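Local coordinates for glycoside hydrolase family 15, cellulose signaling associated protein envoy (Hypocrea jecorina, PDB 4WUJ) that senses blue light through an FMN-binding LOV domain of the PAS fold and links light to oxidative-stress signalling, at residues P57-L62 / R76-S81; A67-G72 / Y114-T119; A22-P27 / H104-V109. All blocks are in the same frame, centred on the assembly; numbering follows the deposited sequence.

Contact 1: residues P57-L62 / R76-S81; sequences PGFYQL and RFLQNS. With FMN (flavin mononucleotide), chain I.
Phe59, reaching out from helix 57-63, sets the edge of its ring against Leu78, a residue of the flavin pocket. The residues 76-79 form a short 3-10 turn and belong to the NCRFLQ motif that marks LOV photosensors within the PAS fold. Ring atom CE1 of Phe59 lies 3.8 Å from CD1 of Leu78, and the neighbouring CZ meets CZ of Phe77 at 4.1 Å; both partners sit near the plane of the Phe59 ring. With CG anti to the backbone N (chi1 175°), Phe59 projects from the helix toward Phe77 and Leu78, and large apolar side chains suit a place where no polar bond crosses between the segments. Leu78 is also a wall of the flavin site: its CD1 stands 3.3 Å from flavin O4, so one branched side chain touches both the helix and the chromophore.

The flanking residues grip the polar parts of FMN. Gln79 NE2 donates to flavin O2 at 2.9 Å and also to ribityl O4' at 3.1 Å; this amide therefore binds the ring and the sugar chain together. Arg76 approaches the phosphate with the edge of its guanidinium group, a flat, singly charged group whose several N-H donors point outward in its plane, well suited to a phosphate's oxygens.

Further out, Asp49 pairs with Arg76 NH1 and probably helps to orient the guanidinium, while Arg73 makes a cation-pi contact with Phe77. Phe59 also packs on Gln144 of strand 139-144, another FMN-binding residue. At the phosphate, the nearly straight bond from Arg76 NE to FMN O2P (3.1 Å, 174° at the hydrogen) is joined by a second from Arg76 NH2 to FMN O1P at 2.9 Å.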
loop_
_atom_site.group_PDB
_atom_site.type_symbol
_atom_site.label_atom_id
_atom_site.label_comp_id
_atom_site.label_asym_id
_atom_site.label_seq_id
_atom_site.Cartn_x
_atom_site.Cartn_y
_atom_site.Cartn_z
ATOM N N PRO C 57 -2.235 6.822 -1.632
ATOM C CA PRO C 57 -3.644 7.214 -1.434
ATOM C C PRO C 57 -4.001 7.491 0.052
ATOM O O PRO C 57 -4.688 8.452 0.391
ATOM C CB PRO C 57 -4.438 5.984 -1.965
ATOM C CG PRO C 57 -3.467 5.382 -3.019
ATOM C CD PRO C 57 -2.092 5.579 -2.418
ATOM N N GLY C 58 -3.539 6.623 0.928
ATOM C CA GLY C 58 -3.739 6.835 2.360
ATOM C C GLY C 58 -3.228 8.206 2.852
ATOM O O GLY C 58 -3.792 8.772 3.789
ATOM N N PHE C 59 -2.161 8.749 2.248
ATOM C CA PHE C 59 -1.647 10.047 2.712
ATOM C C PHE C 59 -2.601 11.152 2.297
ATOM O O PHE C 59 -2.892 12.050 3.081
ATOM C CB PHE C 59 -0.254 10.341 2.165
ATOM C CG PHE C 59 0.291 11.734 2.519
ATOM C CD1 PHE C 59 1.035 11.935 3.713
ATOM C CD2 PHE C 59 0.074 12.819 1.657
ATOM C CE1 PHE C 59 1.567 13.205 4.032
ATOM C CE2 PHE C 59 0.590 14.090 1.953
ATOM C CZ PHE C 59 1.358 14.290 3.143
ATOM N N TYR C 60 -3.082 11.103 1.064
ATOM C CA TYR C 60 -4.033 12.116 0.641
ATOM C C TYR C 60 -5.367 12.005 1.431
ATOM O O TYR C 60 -6.033 13.006 1.707
ATOM C CB TYR C 60 -4.246 12.030 -0.851
ATOM C CG TYR C 60 -2.965 12.171 -1.653
ATOM C CD1 TYR C 60 -2.187 13.328 -1.559
ATOM C CD2 TYR C 60 -2.537 11.171 -2.523
ATOM C CE1 TYR C 60 -1.017 13.484 -2.297
ATOM C CE2 TYR C 60 -1.335 11.320 -3.275
ATOM C CZ TYR C 60 -0.600 12.489 -3.156
ATOM O OH TYR C 60 0.568 12.673 -3.853
ATOM N N GLN C 61 -5.718 10.793 1.846
ATOM C CA GLN C 61 -6.949 10.594 2.600
ATOM C C GLN C 61 -6.752 11.070 4.049
ATOM O O GLN C 61 -7.646 11.663 4.659
ATOM C CB GLN C 61 -7.375 9.107 2.575
ATOM C CG GLN C 61 -8.720 8.822 3.211
ATOM C CD GLN C 61 -9.849 9.107 2.258
ATOM O OE1 GLN C 61 -10.024 10.239 1.817
ATOM N NE2 GLN C 61 -10.603 8.070 1.897
ATOM N N LEU C 62 -5.593 10.778 4.617
ATOM C CA LEU C 62 -5.340 11.228 5.978
ATOM C C LEU C 62 -5.238 12.745 6.030
ATOM O O LEU C 62 -5.844 13.361 6.881
ATOM C CB LEU C 62 -4.093 10.592 6.571
ATOM C CG LEU C 62 -3.595 11.293 7.836
ATOM C CD1 LEU C 62 -4.563 11.070 9.011
ATOM C CD2 LEU C 62 -2.234 10.824 8.188
ATOM N N ARG C 76 7.475 19.018 6.210
ATOM C CA ARG C 76 7.251 19.823 7.426
ATOM C C ARG C 76 5.988 20.702 7.282
ATOM O O ARG C 76 5.465 21.204 8.269
ATOM C CB ARG C 76 8.481 20.708 7.778
ATOM C CG ARG C 76 8.624 21.851 6.779
ATOM C CD ARG C 76 9.744 22.855 7.154
ATOM N NE ARG C 76 11.036 22.183 7.179
ATOM C CZ ARG C 76 11.825 22.045 6.126
ATOM N NH1 ARG C 76 11.443 22.489 4.940
ATOM N NH2 ARG C 76 12.974 21.416 6.259
ATOM N N PHE C 77 5.497 20.903 6.063
ATOM C CA PHE C 77 4.297 21.699 5.921
ATOM C C PHE C 77 3.158 21.101 6.754
ATOM O O PHE C 77 2.195 21.786 7.049
ATOM C CB PHE C 77 3.889 21.845 4.450
ATOM C CG PHE C 77 3.436 20.555 3.816
ATOM C CD1 PHE C 77 2.164 20.051 4.068
ATOM C CD2 PHE C 77 4.271 19.860 2.967
ATOM C CE1 PHE C 77 1.746 18.884 3.493
ATOM C CE2 PHE C 77 3.855 18.676 2.377
ATOM C CZ PHE C 77 2.588 18.190 2.641
ATOM N N LEU C 78 3.297 19.840 7.171
ATOM C CA LEU C 78 2.274 19.169 7.960
ATOM C C LEU C 78 2.232 19.687 9.386
ATOM O O LEU C 78 1.267 19.475 10.128
ATOM C CB LEU C 78 2.528 17.656 7.971
ATOM C CG LEU C 78 2.287 16.889 6.656
ATOM C CD1 LEU C 78 2.790 15.473 6.804
ATOM C CD2 LEU C 78 0.817 16.895 6.312
ATOM N N GLN C 79 3.296 20.353 9.794
ATOM C CA GLN C 79 3.333 20.931 11.132
ATOM C C GLN C 79 2.643 22.291 11.156
ATOM O O GLN C 79 2.504 22.889 12.211
ATOM C CB GLN C 79 4.774 21.058 11.613
ATOM C CG GLN C 79 5.432 19.762 11.937
ATOM C CD GLN C 79 6.941 19.808 11.673
ATOM O OE1 GLN C 79 7.568 20.860 11.799
ATOM N NE2 GLN C 79 7.526 18.660 11.313
ATOM N N ASN C 80 2.202 22.762 9.994
ATOM C CA ASN C 80 1.665 24.115 9.859
ATOM C C ASN C 80 0.183 24.200 9.522
ATOM O O ASN C 80 -0.278 23.661 8.511
ATOM C CB ASN C 80 2.420 24.881 8.770
ATOM C CG ASN C 80 3.853 25.138 9.130
ATOM O OD1 ASN C 80 4.201 25.246 10.313
ATOM N ND2 ASN C 80 4.706 25.229 8.119
ATOM N N SER C 81 -0.546 24.912 10.374
ATOM C CA SER C 81 -1.885 25.396 10.058
ATOM C C SER C 81 -1.777 26.921 9.793
ATOM O O SER C 81 -1.180 27.655 10.602
ATOM C CB SER C 81 -2.831 25.071 11.232
ATOM O OG SER C 81 -4.185 25.343 10.927
HETATM N N1 FMN I . 7.030 15.674 9.796
HETATM C C2 FMN I . 5.736 15.749 10.267
HETATM O O2 FMN I . 5.414 16.628 11.064
HETATM N N3 FMN I . 4.781 14.836 9.826
HETATM C C4 FMN I . 5.099 13.839 8.936
HETATM O O4 FMN I . 4.220 13.068 8.562
HETATM C C4A FMN I . 6.410 13.751 8.449
HETATM N N5 FMN I . 6.762 12.769 7.533
HETATM C C5A FMN I . 8.046 12.681 7.077
HETATM C C6 FMN I . 8.353 11.674 6.181
HETATM C C7 FMN I . 9.635 11.566 5.669
HETATM C C7M FMN I . 9.920 10.451 4.711
HETATM C C8 FMN I . 10.628 12.486 6.078
HETATM C C8M FMN I . 12.028 12.374 5.528
HETATM C C9 FMN I . 10.309 13.491 7.001
HETATM C C9A FMN I . 9.017 13.597 7.503
HETATM N N10 FMN I . 8.665 14.600 8.414
HETATM C C10 FMN I . 7.368 14.676 8.884
HETATM C "C1'" FMN I . 9.639 15.605 8.990
HETATM C "C2'" FMN I . 9.958 16.855 8.203
HETATM O "O2'" FMN I . 9.889 16.558 6.828
HETATM C "C3'" FMN I . 11.345 17.381 8.674
HETATM O "O3'" FMN I . 12.346 16.382 8.508
HETATM C "C4'" FMN I . 11.294 17.801 10.162
HETATM O "O4'" FMN I . 10.421 18.904 10.279
HETATM C "C5'" FMN I . 12.676 18.116 10.762
HETATM O "O5'" FMN I . 13.388 19.002 9.917
HETATM P P FMN I . 13.232 20.583 10.062
HETATM O O1P FMN I . 14.049 21.170 8.923
HETATM O O2P FMN I . 11.839 21.103 9.956
HETATM O O3P FMN I . 13.802 21.008 11.375
#

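Contact 2: residues A67-G72 / Y114-T119; sequences APEIMG and YKKNGT
Glu69 and Lys116 reach toward each other from a short helix and a hairpin turn, and their side chains cross at about a right angle. Lys116 is extended all the way to its ammonium group, with CG anti to the backbone N (chi1 173°), which lets it reach a carboxylate whose CA lies 10.1 Å from that of Lys116 (Glu69 CA to Lys116 CA), with the glutamate chain making up the rest. It ends at the carboxylate in a salt bridge, NZ donating to the syn lone pair of Glu69 OE2, the side facing the other oxygen. The modelled separation of NZ and OE2, 2.5 Å, is shorter than usual, and its exact value is doubtful. From that side NZ also comes within 3.1 Å of Glu69 OE1.

Glu69 OE1 has a partner of its own in the backbone N of Ser66, just before the helix. OE1 is thus tied to the start of the helix, and OE2 is the oxygen that accepts from the lysine. An acid near a helix start is also probably favoured by the helix dipole.

Lys116 rides on a type I turn from Lys115 to Gly118, closed by Gly118 N bonding to Lys115 O at 3.0 Å. Asn117 OD1 accepts from Thr119 N at 3.1 Å, an Asx turn, and Gly118 takes the positive phi (90°) that a side chain would tolerate poorly. Lys115 N bonds to Thr119 O at 3.1 Å. Together these features make a type I turn with a G1 beta bulge, the classic connection of a beta hairpin, here joining strands 107-114 and 120-129 of the PAS sheet.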
loop_
_atom_site.group_PDB
_atom_site.type_symbol
_atom_site.label_atom_id
_atom_site.label_comp_id
_atom_site.label_asym_id
_atom_site.label_seq_id
_atom_site.Cartn_x
_atom_site.Cartn_y
_atom_site.Cartn_z
ATOM N N ALA C 67 -2.103 15.520 -4.820
ATOM C CA ALA C 67 -0.730 15.266 -5.198
ATOM C C ALA C 67 -0.000 16.532 -5.563
ATOM O O ALA C 67 1.115 16.737 -5.108
ATOM C CB ALA C 67 -0.679 14.298 -6.332
ATOM N N PRO C 68 -0.620 17.388 -6.398
ATOM C CA PRO C 68 0.092 18.553 -6.939
ATOM C C PRO C 68 0.300 19.639 -5.891
ATOM O O PRO C 68 1.130 20.517 -6.074
ATOM C CB PRO C 68 -0.845 19.064 -8.055
ATOM C CG PRO C 68 -1.919 17.961 -8.223
ATOM C CD PRO C 68 -2.009 17.319 -6.888
ATOM N N GLU C 69 -0.471 19.580 -4.818
ATOM C CA GLU C 69 -0.292 20.461 -3.672
ATOM C C GLU C 69 0.979 20.115 -2.836
ATOM O O GLU C 69 1.583 21.011 -2.251
ATOM C CB GLU C 69 -1.552 20.413 -2.769
ATOM C CG GLU C 69 -2.891 20.779 -3.453
ATOM C CD GLU C 69 -4.122 20.794 -2.499
ATOM O OE1 GLU C 69 -4.242 19.989 -1.550
ATOM O OE2 GLU C 69 -5.007 21.640 -2.711
ATOM N N ILE C 70 1.381 18.837 -2.798
ATOM C CA ILE C 70 2.427 18.376 -1.883
ATOM C C ILE C 70 3.693 17.776 -2.558
ATOM O O ILE C 70 4.789 17.782 -2.000
ATOM C CB ILE C 70 1.844 17.416 -0.851
ATOM C CG1 ILE C 70 1.313 16.142 -1.507
ATOM C CG2 ILE C 70 0.731 18.106 -0.075
ATOM C CD1 ILE C 70 2.334 15.053 -1.652
ATOM N N MET C 71 3.572 17.301 -3.776
ATOM C CA MET C 71 4.729 16.741 -4.449
ATOM C C MET C 71 5.883 17.724 -4.595
ATOM O O MET C 71 5.683 18.874 -4.955
ATOM C CB MET C 71 4.345 16.267 -5.852
ATOM C CG MET C 71 5.089 15.020 -6.275
ATOM S SD MET C 71 4.561 13.533 -5.401
ATOM C CE MET C 71 4.420 12.538 -6.879
ATOM N N GLY C 72 7.101 17.237 -4.357
ATOM C CA GLY C 72 8.291 18.064 -4.455
ATOM C C GLY C 72 8.529 18.873 -3.188
ATOM O O GLY C 72 9.539 19.527 -3.069
ATOM N N TYR C 114 -1.327 19.025 11.000
ATOM C CA TYR C 114 -2.539 19.692 10.619
ATOM C C TYR C 114 -2.949 19.204 9.250
ATOM O O TYR C 114 -2.157 19.237 8.310
ATOM C CB TYR C 114 -2.314 21.194 10.667
ATOM C CG TYR C 114 -1.988 21.616 12.094
ATOM C CD1 TYR C 114 -3.005 21.846 13.018
ATOM C CD2 TYR C 114 -0.667 21.718 12.531
ATOM C CE1 TYR C 114 -2.718 22.206 14.336
ATOM C CE2 TYR C 114 -0.365 22.077 13.838
ATOM C CZ TYR C 114 -1.399 22.315 14.747
ATOM O OH TYR C 114 -1.109 22.674 16.055
ATOM N N LYS C 115 -4.174 18.686 9.172
ATOM C CA LYS C 115 -4.795 18.323 7.898
ATOM C C LYS C 115 -4.916 19.605 7.121
ATOM O O LYS C 115 -4.680 20.673 7.655
ATOM C CB LYS C 115 -6.169 17.663 8.104
ATOM C CG LYS C 115 -6.072 16.257 8.681
ATOM C CD LYS C 115 -7.407 15.752 9.221
ATOM C CE LYS C 115 -7.442 14.237 9.336
ATOM N NZ LYS C 115 -7.628 13.725 10.712
ATOM N N LYS C 116 -5.253 19.508 5.851
ATOM C CA LYS C 116 -5.334 20.687 5.030
ATOM C C LYS C 116 -6.455 21.628 5.482
ATOM O O LYS C 116 -6.460 22.808 5.109
ATOM C CB LYS C 116 -5.592 20.296 3.600
ATOM C CG LYS C 116 -5.843 21.501 2.726
ATOM C CD LYS C 116 -6.299 21.058 1.361
ATOM C CE LYS C 116 -6.507 22.237 0.436
ATOM N NZ LYS C 116 -6.767 21.703 -0.890
ATOM N N ASN C 117 -7.422 21.101 6.241
ATOM C CA ASN C 117 -8.511 21.925 6.770
ATOM C C ASN C 117 -8.219 22.507 8.175
ATOM O O ASN C 117 -9.098 23.092 8.796
ATOM C CB ASN C 117 -9.824 21.137 6.785
ATOM C CG ASN C 117 -9.822 19.985 7.819
ATOM O OD1 ASN C 117 -8.859 19.803 8.574
ATOM N ND2 ASN C 117 -10.916 19.207 7.851
ATOM N N GLY C 118 -6.996 22.343 8.675
ATOM C CA GLY C 118 -6.598 22.973 9.927
ATOM C C GLY C 118 -6.844 22.180 11.197
ATOM O O GLY C 118 -6.598 22.656 12.298
ATOM N N THR C 119 -7.316 20.960 11.062
ATOM C CA THR C 119 -7.585 20.126 12.230
ATOM C C THR C 119 -6.311 19.458 12.741
ATOM O O THR C 119 -5.588 18.828 11.983
ATOM C CB THR C 119 -8.620 19.034 11.903
ATOM O OG1 THR C 119 -9.914 19.633 11.793
ATOM C CG2 THR C 119 -8.643 17.947 12.982
#

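Contact 3: residues A22-P27 / H104-V109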
loop_
_atom_site.group_PDB
_atom_site.type_symbol
_atom_site.label_atom_id
_atom_site.label_comp_id
_atom_site.label_asym_id
_atom_site.label_seq_id
_atom_site.Cartn_x
_atom_site.Cartn_y
_atom_site.Cartn_z
ATOM N N ALA C 22 10.663 -4.427 5.955
ATOM C CA ALA C 22 10.090 -5.412 6.853
ATOM C C ALA C 22 11.159 -6.370 7.364
ATOM O O ALA C 22 11.175 -6.724 8.552
ATOM C CB ALA C 22 8.974 -6.186 6.146
ATOM N N SER C 23 12.057 -6.766 6.459
ATOM C CA SER C 23 13.083 -7.754 6.755
ATOM C C SER C 23 14.440 -7.154 7.069
ATOM O O SER C 23 15.462 -7.839 6.963
ATOM C CB SER C 23 13.230 -8.711 5.559
ATOM O OG SER C 23 12.108 -9.588 5.447
ATOM N N ARG C 24 14.474 -5.873 7.420
ATOM C CA ARG C 24 15.755 -5.214 7.700
ATOM C C ARG C 24 16.387 -5.769 8.986
ATOM O O ARG C 24 15.670 -6.123 9.924
ATOM C CB ARG C 24 15.571 -3.701 7.855
ATOM C CG ARG C 24 14.848 -3.288 9.140
ATOM C CD ARG C 24 14.285 -1.910 8.978
ATOM N NE ARG C 24 13.659 -1.356 10.169
ATOM C CZ ARG C 24 12.426 -1.629 10.558
ATOM N NH1 ARG C 24 11.691 -2.498 9.869
ATOM N NH2 ARG C 24 11.929 -1.046 11.641
ATOM N N PRO C 25 17.732 -5.850 9.020
ATOM C CA PRO C 25 18.510 -6.216 10.219
ATOM C C PRO C 25 18.570 -5.129 11.306
ATOM O O PRO C 25 18.717 -3.935 11.013
ATOM C CB PRO C 25 19.920 -6.479 9.666
ATOM C CG PRO C 25 19.738 -6.698 8.193
ATOM C CD PRO C 25 18.571 -5.841 7.806
ATOM N N ASN C 26 18.449 -5.583 12.553
ATOM C CA ASN C 26 18.507 -4.743 13.750
ATOM C C ASN C 26 17.387 -3.725 13.863
ATOM O O ASN C 26 17.611 -2.609 14.331
ATOM C CB ASN C 26 19.852 -4.032 13.830
ATOM C CG ASN C 26 20.998 -4.999 13.994
ATOM O OD1 ASN C 26 21.207 -5.544 15.084
ATOM N ND2 ASN C 26 21.747 -5.230 12.910
ATOM N N PRO C 27 16.168 -4.114 13.459
ATOM C CA PRO C 27 15.057 -3.175 13.600
ATOM C C PRO C 27 14.999 -2.618 15.002
ATOM O O PRO C 27 15.356 -3.283 15.967
ATOM C CB PRO C 27 13.820 -4.042 13.334
ATOM C CG PRO C 27 14.258 -5.435 13.612
ATOM C CD PRO C 27 15.691 -5.469 13.142
ATOM N N HIS C 104 20.626 8.808 9.276
ATOM C CA HIS C 104 20.053 7.618 8.623
ATOM C C HIS C 104 19.555 6.601 9.654
ATOM O O HIS C 104 19.747 5.402 9.490
ATOM C CB HIS C 104 21.068 6.954 7.710
ATOM C CG HIS C 104 21.578 7.856 6.639
ATOM N ND1 HIS C 104 22.370 7.411 5.606
ATOM C CD2 HIS C 104 21.402 9.183 6.437
ATOM C CE1 HIS C 104 22.662 8.427 4.813
ATOM N NE2 HIS C 104 22.084 9.512 5.296
ATOM N N GLN C 105 18.926 7.092 10.718
ATOM C CA GLN C 105 18.412 6.237 11.768
ATOM C C GLN C 105 16.905 6.175 11.703
ATOM O O GLN C 105 16.236 7.199 11.521
ATOM C CB GLN C 105 18.777 6.781 13.158
ATOM C CG GLN C 105 20.205 6.563 13.619
ATOM C CD GLN C 105 20.546 7.452 14.796
ATOM O OE1 GLN C 105 19.676 8.163 15.322
ATOM N NE2 GLN C 105 21.809 7.431 15.214
ATOM N N GLU C 106 16.386 4.971 11.919
ATOM C CA GLU C 106 14.968 4.758 12.156
ATOM C C GLU C 106 14.572 5.661 13.276
ATOM O O GLU C 106 15.360 5.872 14.192
ATOM C CB GLU C 106 14.708 3.323 12.620
ATOM C CG GLU C 106 14.821 2.307 11.529
ATOM C CD GLU C 106 14.860 0.884 12.057
ATOM O OE1 GLU C 106 14.044 0.536 12.960
ATOM O OE2 GLU C 106 15.709 0.120 11.534
ATOM N N VAL C 107 13.336 6.137 13.247
ATOM C CA VAL C 107 12.836 6.938 14.320
ATOM C C VAL C 107 11.350 6.896 14.327
ATOM O O VAL C 107 10.694 6.822 13.284
ATOM C CB VAL C 107 13.281 8.409 14.171
ATOM C CG1 VAL C 107 12.865 8.959 12.801
ATOM C CG2 VAL C 107 12.714 9.264 15.279
ATOM N N GLN C 108 10.792 6.950 15.515
ATOM C CA GLN C 108 9.355 6.992 15.621
ATOM C C GLN C 108 9.002 7.941 16.725
ATOM O O GLN C 108 9.454 7.782 17.872
ATOM C CB GLN C 108 8.775 5.589 15.857
ATOM C CG GLN C 108 7.288 5.573 16.087
ATOM C CD GLN C 108 6.747 4.153 16.280
ATOM O OE1 GLN C 108 7.101 3.457 17.235
ATOM N NE2 GLN C 108 5.919 3.709 15.349
ATOM N N VAL C 109 8.198 8.928 16.365
ATOM C CA VAL C 109 7.744 9.927 17.291
ATOM C C VAL C 109 6.278 10.176 17.059
ATOM O O VAL C 109 5.684 9.721 16.093
ATOM C CB VAL C 109 8.475 11.299 17.079
ATOM C CG1 VAL C 109 9.966 11.091 16.876
ATOM C CG2 VAL C 109 7.864 12.057 15.905
#
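Arg24 meets Glu106 side-on, pairing two of its nitrogens with the two carboxylate oxygens. From CB, which already points toward the opposite segment, a chi1 of 71° sets CG between the backbone N and the carbonyl carbon, and the chain then runs extended to NE. Its CD passes 3.6 Å from Glu106 OE2. The next atom, NE, donates to OE2 of Glu106 at 2.9 Å. Beyond CZ, NH2 donates to OE1 of Glu106 at 3.0 Å.

Both oxygens lie close to the guanidinium plane, yet they receive these bonds from above their own carboxylate, whose plane is turned 65° from that of the guanidinium. The charges pair well, but the two groups are far from coplanar. Pro27 lays its CB 3.9 Å above the centre of the guanidinium plane of Arg24, an apolar cover that suits this flat cation. The remaining nitrogen, NH1, bonds to the carbonyl O of Ile21, tying the arginine back to the end of helix 14-22.

Glu106 is steadied too: its OE1 also accepts from the backbone N of Thr28, so the same oxygen receives both the loop backbone and the arginine. Arginine and glutamate suit this partly exposed place because each can serve several partners at once. The arrangement is a bidentate salt bridge fastening the segment after helix 14-22, which precedes the PAS sheet in the chain, to the residue just before strand 107-114, outermost in the sheet of this chain.

Overall arrangement
Contact 1 is the buried one, apolar between its segments, with Arg76 and Gln79 bonded to the chromophore; contacts 2 and 3 lie at the surface and rest on lysine-glutamate and arginine-glutamate pairs. Contacts 1 and 2 are neighbours, their centres 5 Å apart: Ile70 packs on Phe77, and the backbone of Leu78 meets that of Tyr114 in a probable hydrogen bond. Contact 3 lies on the opposite side of the chain's centre, about 22 Å from contact 1 between centres. Strand 107-114 runs between the two regions, with contact 3 at its beginning and contact 2 at its end and the turn that follows.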